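Long-range contacts in cell surface protein (Faecalibacterium prausnitzii A2-165, PDB 4GT6), which is of unknown function but, as an extracellular protein built from BspA-type leucine-rich repeats, probably binds other proteins: residues T10-L18 with K28-P39; P72-S80 with C101-F110. All coordinates share one frame; numbering follows the deposited sequence.

Interaction 1 of 2, residues T10-L18 with K28-P39. With EDO (1,2-ethanediol), chain C; EDO (1,2-ethanediol), chain Q.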
# COMPACT_ATOMS: atom_id res chain seq x y z
N THR A 10 -8.62 31.11 23.85
CA THR A 10 -9.17 31.55 22.57
C THR A 10 -8.49 32.81 22.05
O THR A 10 -8.27 33.77 22.80
CB THR A 10 -10.70 31.79 22.73
OG1 THR A 10 -11.32 30.57 23.09
CG2 THR A 10 -11.36 32.32 21.45
N ASP A 11 -8.23 32.82 20.74
CA ASP A 11 -7.77 34.01 20.03
C ASP A 11 -8.48 33.99 18.65
O ASP A 11 -8.10 33.23 17.74
CB ASP A 11 -6.23 34.11 19.94
CG ASP A 11 -5.71 35.44 19.38
OD1 ASP A 11 -6.52 36.22 18.82
OD2 ASP A 11 -4.49 35.70 19.49
N GLY A 12 -9.54 34.80 18.55
CA GLY A 12 -10.38 34.83 17.36
C GLY A 12 -11.09 33.51 17.16
O GLY A 12 -11.65 32.95 18.11
N SER A 13 -10.97 32.94 15.95
CA SER A 13 -11.60 31.67 15.58
C SER A 13 -10.78 30.43 15.99
O SER A 13 -11.18 29.32 15.69
CB SER A 13 -11.83 31.62 14.08
OG SER A 13 -12.71 32.67 13.72
N TYR A 14 -9.66 30.62 16.71
CA TYR A 14 -8.80 29.52 17.10
C TYR A 14 -8.67 29.38 18.61
O TYR A 14 -8.57 30.37 19.33
CB TYR A 14 -7.39 29.73 16.50
CG TYR A 14 -7.37 29.55 15.00
CD1 TYR A 14 -7.17 28.29 14.43
CD2 TYR A 14 -7.58 30.62 14.14
CE1 TYR A 14 -7.18 28.11 13.05
CE2 TYR A 14 -7.60 30.45 12.75
CZ TYR A 14 -7.38 29.19 12.22
OH TYR A 14 -7.41 29.00 10.86
N GLN A 15 -8.67 28.15 19.07
CA GLN A 15 -8.36 27.82 20.45
C GLN A 15 -6.99 27.18 20.45
O GLN A 15 -6.58 26.56 19.45
CB GLN A 15 -9.39 26.88 21.07
CG GLN A 15 -10.79 27.50 21.13
CD GLN A 15 -11.79 26.59 21.78
OE1 GLN A 15 -11.47 25.48 22.22
NE2 GLN A 15 -13.03 27.05 21.83
N PHE A 16 -6.29 27.29 21.57
CA PHE A 16 -4.93 26.80 21.66
C PHE A 16 -4.55 26.49 23.09
O PHE A 16 -5.16 26.98 24.04
CB PHE A 16 -3.94 27.84 21.06
CG PHE A 16 -3.94 29.18 21.79
CD1 PHE A 16 -4.86 30.17 21.45
CD2 PHE A 16 -3.04 29.42 22.83
CE1 PHE A 16 -4.88 31.39 22.15
CE2 PHE A 16 -3.06 30.65 23.52
CZ PHE A 16 -3.96 31.63 23.15
N ILE A 17 -3.50 25.69 23.22
CA ILE A 17 -2.88 25.35 24.50
C ILE A 17 -1.44 25.90 24.46
O ILE A 17 -0.90 26.16 23.38
CB ILE A 17 -2.95 23.85 24.84
CG1 ILE A 17 -2.18 22.98 23.81
CG2 ILE A 17 -4.42 23.40 25.02
CD1 ILE A 17 -1.89 21.52 24.21
N LEU A 18 -0.82 26.04 25.64
CA LEU A 18 0.54 26.56 25.76
C LEU A 18 1.50 25.41 25.95
O LEU A 18 1.26 24.51 26.75
CB LEU A 18 0.63 27.58 26.91
CG LEU A 18 -0.43 28.71 26.88
CD1 LEU A 18 -0.34 29.60 28.13
CD2 LEU A 18 -0.31 29.56 25.60
N LYS A 28 -8.37 23.83 18.30
CA LYS A 28 -9.73 23.90 17.75
C LYS A 28 -9.85 25.09 16.81
O LYS A 28 -9.20 26.12 17.01
CB LYS A 28 -10.77 24.03 18.90
CG LYS A 28 -12.24 23.84 18.48
CD LYS A 28 -13.20 23.93 19.68
CE LYS A 28 -14.56 23.39 19.32
NZ LYS A 28 -15.43 23.20 20.51
N TYR A 29 -10.70 24.95 15.80
CA TYR A 29 -11.03 26.03 14.88
C TYR A 29 -12.56 26.15 14.91
O TYR A 29 -13.24 25.15 14.68
CB TYR A 29 -10.50 25.78 13.47
CG TYR A 29 -11.06 26.77 12.47
CD1 TYR A 29 -10.65 28.10 12.47
CD2 TYR A 29 -12.01 26.37 11.53
CE1 TYR A 29 -11.12 29.00 11.52
CE2 TYR A 29 -12.49 27.27 10.58
CZ TYR A 29 -12.03 28.58 10.57
OH TYR A 29 -12.48 29.44 9.62
N THR A 30 -13.08 27.35 15.21
CA THR A 30 -14.54 27.53 15.37
C THR A 30 -15.18 28.34 14.24
O THR A 30 -16.37 28.67 14.32
CB THR A 30 -14.81 28.20 16.73
OG1 THR A 30 -14.26 29.52 16.71
CG2 THR A 30 -14.27 27.40 17.90
N GLY A 31 -14.41 28.63 13.19
CA GLY A 31 -14.95 29.37 12.05
C GLY A 31 -15.55 28.48 10.97
O GLY A 31 -15.79 27.29 11.19
N ASN A 32 -15.79 29.04 9.79
CA ASN A 32 -16.38 28.29 8.68
C ASN A 32 -15.79 28.77 7.33
O ASN A 32 -16.45 28.67 6.30
CB ASN A 32 -17.93 28.41 8.68
CG ASN A 32 -18.44 29.83 8.60
OD1 ASN A 32 -17.76 30.74 8.11
ND2 ASN A 32 -19.64 30.05 9.11
N GLU A 33 -14.55 29.24 7.33
CA GLU A 33 -13.89 29.69 6.09
C GLU A 33 -13.59 28.53 5.15
O GLU A 33 -13.45 27.39 5.61
CB GLU A 33 -12.55 30.39 6.43
CG GLU A 33 -12.71 31.61 7.33
CD GLU A 33 -11.38 32.04 7.93
OE1 GLU A 33 -10.92 31.42 8.92
OE2 GLU A 33 -10.77 32.97 7.36
N HIS A 34 -13.46 28.82 3.85
CA HIS A 34 -13.09 27.86 2.82
C HIS A 34 -11.61 28.06 2.43
O HIS A 34 -11.03 27.19 1.78
CB HIS A 34 -14.02 27.93 1.58
CG HIS A 34 -13.98 29.25 0.87
ND1 HIS A 34 -14.78 30.31 1.26
CD2 HIS A 34 -13.25 29.62 -0.20
CE1 HIS A 34 -14.48 31.30 0.43
NE2 HIS A 34 -13.57 30.92 -0.47
N ARG A 35 -11.02 29.21 2.82
CA ARG A 35 -9.59 29.51 2.66
C ARG A 35 -9.05 29.77 4.06
O ARG A 35 -9.39 30.79 4.68
CB ARG A 35 -9.32 30.72 1.75
CG ARG A 35 -9.94 30.63 0.37
CD ARG A 35 -9.35 31.70 -0.57
NE ARG A 35 -7.94 31.43 -0.89
CZ ARG A 35 -7.52 30.51 -1.76
NH1 ARG A 35 -8.39 29.76 -2.42
NH2 ARG A 35 -6.22 30.31 -1.95
N ILE A 36 -8.29 28.82 4.58
CA ILE A 36 -7.81 28.88 5.97
C ILE A 36 -6.41 29.47 6.03
O ILE A 36 -5.56 29.14 5.21
CB ILE A 36 -7.87 27.45 6.59
CG1 ILE A 36 -9.33 27.00 6.84
CG2 ILE A 36 -7.00 27.30 7.88
CD1 ILE A 36 -10.02 27.67 8.03
N THR A 37 -6.21 30.35 7.00
CA THR A 37 -4.92 30.94 7.31
C THR A 37 -4.64 30.64 8.78
O THR A 37 -5.26 31.26 9.66
CB THR A 37 -4.88 32.45 7.01
OG1 THR A 37 -5.19 32.64 5.64
CG2 THR A 37 -3.52 33.06 7.34
N ILE A 38 -3.72 29.71 9.04
CA ILE A 38 -3.36 29.36 10.42
C ILE A 38 -2.57 30.54 10.99
O ILE A 38 -1.67 31.03 10.32
CB ILE A 38 -2.55 28.03 10.47
CG1 ILE A 38 -3.34 26.81 9.86
CG2 ILE A 38 -2.01 27.76 11.89
CD1 ILE A 38 -4.60 26.39 10.62
N PRO A 39 -2.92 31.05 12.19
CA PRO A 39 -2.19 32.21 12.73
C PRO A 39 -0.73 31.87 13.07
O PRO A 39 -0.45 30.74 13.46
CB PRO A 39 -2.99 32.57 13.99
CG PRO A 39 -3.63 31.28 14.42
CD PRO A 39 -3.98 30.59 13.12
C1 EDO C . -11.68 27.92 25.25
O1 EDO C . -11.36 29.29 25.47
C2 EDO C . -12.99 27.57 25.98
O2 EDO C . -13.29 26.19 25.78
C1 EDO Q . -6.48 38.69 22.13
O1 EDO Q . -7.52 38.37 21.23
C2 EDO Q . -6.54 37.72 23.34
O2 EDO Q . -6.38 36.39 22.89
O HOH W 1 -12.63 30.30 18.75
O HOH W 2 -15.36 31.96 15.05
O HOH W 3 -8.24 31.03 9.20
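Tyr14 and Tyr29 face each other as a non-hydrogen-bonded antiparallel pair, with backbone bonds to either side. Thr30 N gives a nearly straight bond to Ser13 O (2.8 Å, 168°), approaching in the carbonyl plane, while Gln15 N reaches Lys28 O at 2.9 Å; the return bond from Lys28 N to Gln15 O is weak. Aromatic and apolar packing centres on the Tyr14 ring. Pro39 CD sits over the middle of one face in a CH-pi contact, 3.6 Å from the ring centroid. Tyr29 CG stands anti to the backbone N (chi1 170°), which brings CD1 over the opposite face nearer the rim, 3.5 Å from Tyr14 CZ, the ring planes inclined at 45°. Ile38 CD1 lies near Tyr14 CE1 and OH. The pairing belongs to the beta hairpin of strands 14-18 and 24-29, at the N-terminal end of the leucine-rich repeat array; Asp11 to Tyr14 form a type II' turn that leads into it. One water joins Tyr14 OH (2.8 Å), Glu33 OE1 and Thr37 N. Glu33 OE1 also accepts from Tyr29 OH at 2.6 Å through its anti lone pair, and Glu33 N donates back to that hydroxyl, so two bonds hold the end of the Tyr29 ring. With an alanine at Tyr14, the space between Pro39 CD and Tyr29 CD1 would probably be left unfilled, and the water would lose one of its partners. On the other face of the hairpin, Gln15 and Lys28 run side by side, the extended lysine chain bringing CD to 3.4 Å from Gln15 OE1.

Interaction 2 of 2, residues P72-S80 with C101-F110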
# COMPACT_ATOMS: atom_id res chain seq x y z
N PRO A 72 1.86 29.07 8.67
CA PRO A 72 3.04 29.93 8.83
C PRO A 72 4.32 29.10 9.01
O PRO A 72 4.26 27.92 9.39
CB PRO A 72 2.70 30.73 10.08
CG PRO A 72 1.84 29.81 10.89
CD PRO A 72 1.05 29.02 9.91
N ASP A 73 5.48 29.73 8.78
CA ASP A 73 6.76 29.00 8.92
C ASP A 73 7.12 28.77 10.42
O ASP A 73 8.13 28.14 10.71
CB ASP A 73 7.90 29.66 8.15
CG ASP A 73 8.46 30.94 8.72
OD1 ASP A 73 7.78 31.58 9.55
OD2 ASP A 73 9.59 31.31 8.33
N THR A 74 6.26 29.22 11.36
CA THR A 74 6.46 28.93 12.80
C THR A 74 6.06 27.44 13.09
O THR A 74 6.51 26.86 14.07
CB THR A 74 5.61 29.89 13.66
OG1 THR A 74 4.22 29.77 13.29
CG2 THR A 74 6.08 31.36 13.56
N VAL A 75 5.21 26.84 12.24
CA VAL A 75 4.70 25.49 12.47
C VAL A 75 5.77 24.43 12.18
O VAL A 75 6.24 24.30 11.03
CB VAL A 75 3.38 25.23 11.66
CG1 VAL A 75 2.98 23.75 11.74
CG2 VAL A 75 2.24 26.11 12.20
N THR A 76 6.09 23.62 13.20
CA THR A 76 7.08 22.55 13.03
C THR A 76 6.41 21.16 13.09
O THR A 76 7.07 20.15 12.85
CB THR A 76 8.18 22.68 14.11
OG1 THR A 76 7.59 22.48 15.40
CG2 THR A 76 8.93 24.03 14.04
N GLU A 77 5.12 21.11 13.46
CA GLU A 77 4.42 19.84 13.59
C GLU A 77 2.98 19.95 13.16
O GLU A 77 2.30 20.91 13.52
CB GLU A 77 4.46 19.35 15.06
CG GLU A 77 3.86 17.97 15.24
CD GLU A 77 4.09 17.29 16.58
OE1 GLU A 77 4.92 17.77 17.39
OE2 GLU A 77 3.45 16.24 16.81
N ILE A 78 2.51 18.93 12.43
CA ILE A 78 1.12 18.79 12.02
C ILE A 78 0.63 17.54 12.76
O ILE A 78 1.21 16.46 12.61
CB ILE A 78 0.91 18.73 10.48
CG1 ILE A 78 1.34 20.06 9.84
CG2 ILE A 78 -0.61 18.46 10.18
CD1 ILE A 78 1.47 20.01 8.33
N GLY A 79 -0.40 17.73 13.57
CA GLY A 79 -0.95 16.65 14.39
C GLY A 79 -1.63 15.55 13.61
O GLY A 79 -1.90 15.69 12.41
N SER A 80 -1.93 14.44 14.31
CA SER A 80 -2.61 13.32 13.66
C SER A 80 -4.01 13.73 13.22
O SER A 80 -4.68 14.54 13.90
CB SER A 80 -2.68 12.12 14.60
OG SER A 80 -3.44 12.41 15.76
N CYS A 101 8.87 24.82 7.65
CA CYS A 101 9.63 24.43 8.84
C CYS A 101 8.99 23.21 9.50
O CYS A 101 9.38 22.81 10.60
CB CYS A 101 9.77 25.60 9.81
SG CYS A 101 10.88 26.90 9.20
N VAL A 102 8.03 22.58 8.79
CA VAL A 102 7.36 21.37 9.28
C VAL A 102 8.37 20.21 9.37
O VAL A 102 9.01 19.87 8.37
CB VAL A 102 6.15 20.95 8.39
CG1 VAL A 102 5.56 19.63 8.89
CG2 VAL A 102 5.09 22.06 8.36
N LYS A 103 8.53 19.66 10.57
CA LYS A 103 9.46 18.54 10.80
C LYS A 103 8.73 17.23 10.99
O LYS A 103 9.29 16.18 10.72
CB LYS A 103 10.30 18.81 12.06
CG LYS A 103 11.23 20.03 11.96
CD LYS A 103 12.05 20.09 10.67
CE LYS A 103 13.30 19.25 10.72
NZ LYS A 103 14.14 19.45 9.49
N LYS A 104 7.50 17.29 11.52
CA LYS A 104 6.76 16.07 11.86
C LYS A 104 5.33 16.15 11.36
O LYS A 104 4.69 17.18 11.54
CB LYS A 104 6.77 15.89 13.39
CG LYS A 104 6.02 14.64 13.88
CD LYS A 104 6.28 14.40 15.37
CE LYS A 104 5.56 13.15 15.84
NZ LYS A 104 5.84 12.83 17.27
N ILE A 105 4.85 15.07 10.71
CA ILE A 105 3.46 14.99 10.23
C ILE A 105 2.86 13.73 10.87
O ILE A 105 3.44 12.64 10.76
CB ILE A 105 3.37 14.99 8.66
CG1 ILE A 105 3.90 16.33 8.07
CG2 ILE A 105 1.90 14.73 8.19
CD1 ILE A 105 4.05 16.33 6.55
N GLY A 106 1.74 13.91 11.58
CA GLY A 106 1.08 12.85 12.34
C GLY A 106 0.35 11.82 11.50
O GLY A 106 0.16 12.01 10.29
N ARG A 107 -0.14 10.75 12.16
CA ARG A 107 -0.87 9.68 11.46
C ARG A 107 -2.09 10.24 10.77
O ARG A 107 -2.76 11.09 11.37
CB ARG A 107 -1.36 8.62 12.49
CG ARG A 107 -0.26 7.92 13.26
CD ARG A 107 -0.79 6.77 14.09
NE ARG A 107 -1.74 7.20 15.10
CZ ARG A 107 -2.40 6.36 15.90
NH1 ARG A 107 -2.23 5.04 15.77
NH2 ARG A 107 -3.23 6.82 16.81
N GLN A 108 -2.41 9.76 9.56
CA GLN A 108 -3.64 10.11 8.84
C GLN A 108 -3.84 11.64 8.70
O GLN A 108 -4.99 12.09 8.55
CB GLN A 108 -4.84 9.49 9.60
CG GLN A 108 -4.79 7.95 9.66
CD GLN A 108 -6.07 7.34 10.20
OE1 GLN A 108 -6.98 8.02 10.70
NE2 GLN A 108 -6.18 6.02 10.10
N ALA A 109 -2.73 12.43 8.73
CA ALA A 109 -2.88 13.91 8.72
C ALA A 109 -3.63 14.41 7.49
O ALA A 109 -4.43 15.34 7.62
CB ALA A 109 -1.53 14.59 8.83
N PHE A 110 -3.44 13.78 6.33
CA PHE A 110 -4.12 14.20 5.10
C PHE A 110 -4.86 13.03 4.49
O PHE A 110 -5.12 13.01 3.29
CB PHE A 110 -3.11 14.81 4.10
CG PHE A 110 -2.47 16.06 4.65
CD1 PHE A 110 -3.10 17.30 4.51
CD2 PHE A 110 -1.26 15.99 5.33
CE1 PHE A 110 -2.52 18.45 5.04
CE2 PHE A 110 -0.68 17.15 5.85
CZ PHE A 110 -1.33 18.37 5.73
O HOH W 4 6.14 25.64 8.56
O HOH W 5 4.36 14.65 18.64
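Two neighbouring coils of the BspA-type leucine-rich repeat solenoid meet here through the short parallel strands 77-78 and 104-105. Thr76 O accepts two backbone bonds, from Lys103 N (2.8 Å), which lies above the carbonyl plane, and from Lys104 N. The ladder continues with Ile78 N to Lys104 O (2.9 Å) and Gly106 N to Ile78 O (2.8 Å). Gly106 packs so close to the backbone of Gly79 and Ser80 that a side chain there would clash. On the inner face, Ile78 CD1 lies 4.1 Å from Val102 CG1 and meets the edge of the Phe110 ring at CZ, while its CG2 branch rests near Ala109 CB. With CG anti to the backbone N in both Glu77 (chi1 -175°) and Lys104, the two extended chains lie alongside each other on the other face. Their charged atoms, Glu77 OE2 and Lys104 NZ, stay 4.2 Å apart, too far for a salt bridge, but a water hydrogen-bonds to both. A second water links Pro72 O and Val75 O to Cys101 N. Strand 47-54 flanks 77-78 and strand 127-128 flanks 104-105, while the Phe110 ring lies nearly parallel to those of Phe83 and Phe133.

In the fold
Interaction 1 and interaction 2 follow one another along the chain, their centres about 16 Å apart, and share a mixed sheet: the hairpin of interaction 1 joins strand 47-54 through strand 24-29, and the same strand 47-54 pairs with 77-78 of interaction 2. They also touch directly, with Pro72 CD 3.4 Å from Ile38 O and Pro72 CG 3.6 Å from Pro39 O. The pairing changes from antiparallel in the N-terminal hairpin to parallel between the repeats. Strand 35-37 of interaction 1 also begins a separate parallel sheet with 68-71 and 91-94; Asp73 and Phe110 of interaction 2 touch strand 91-94. Neither segment pair includes Ser297 or Glu320, the residues of the sodium site.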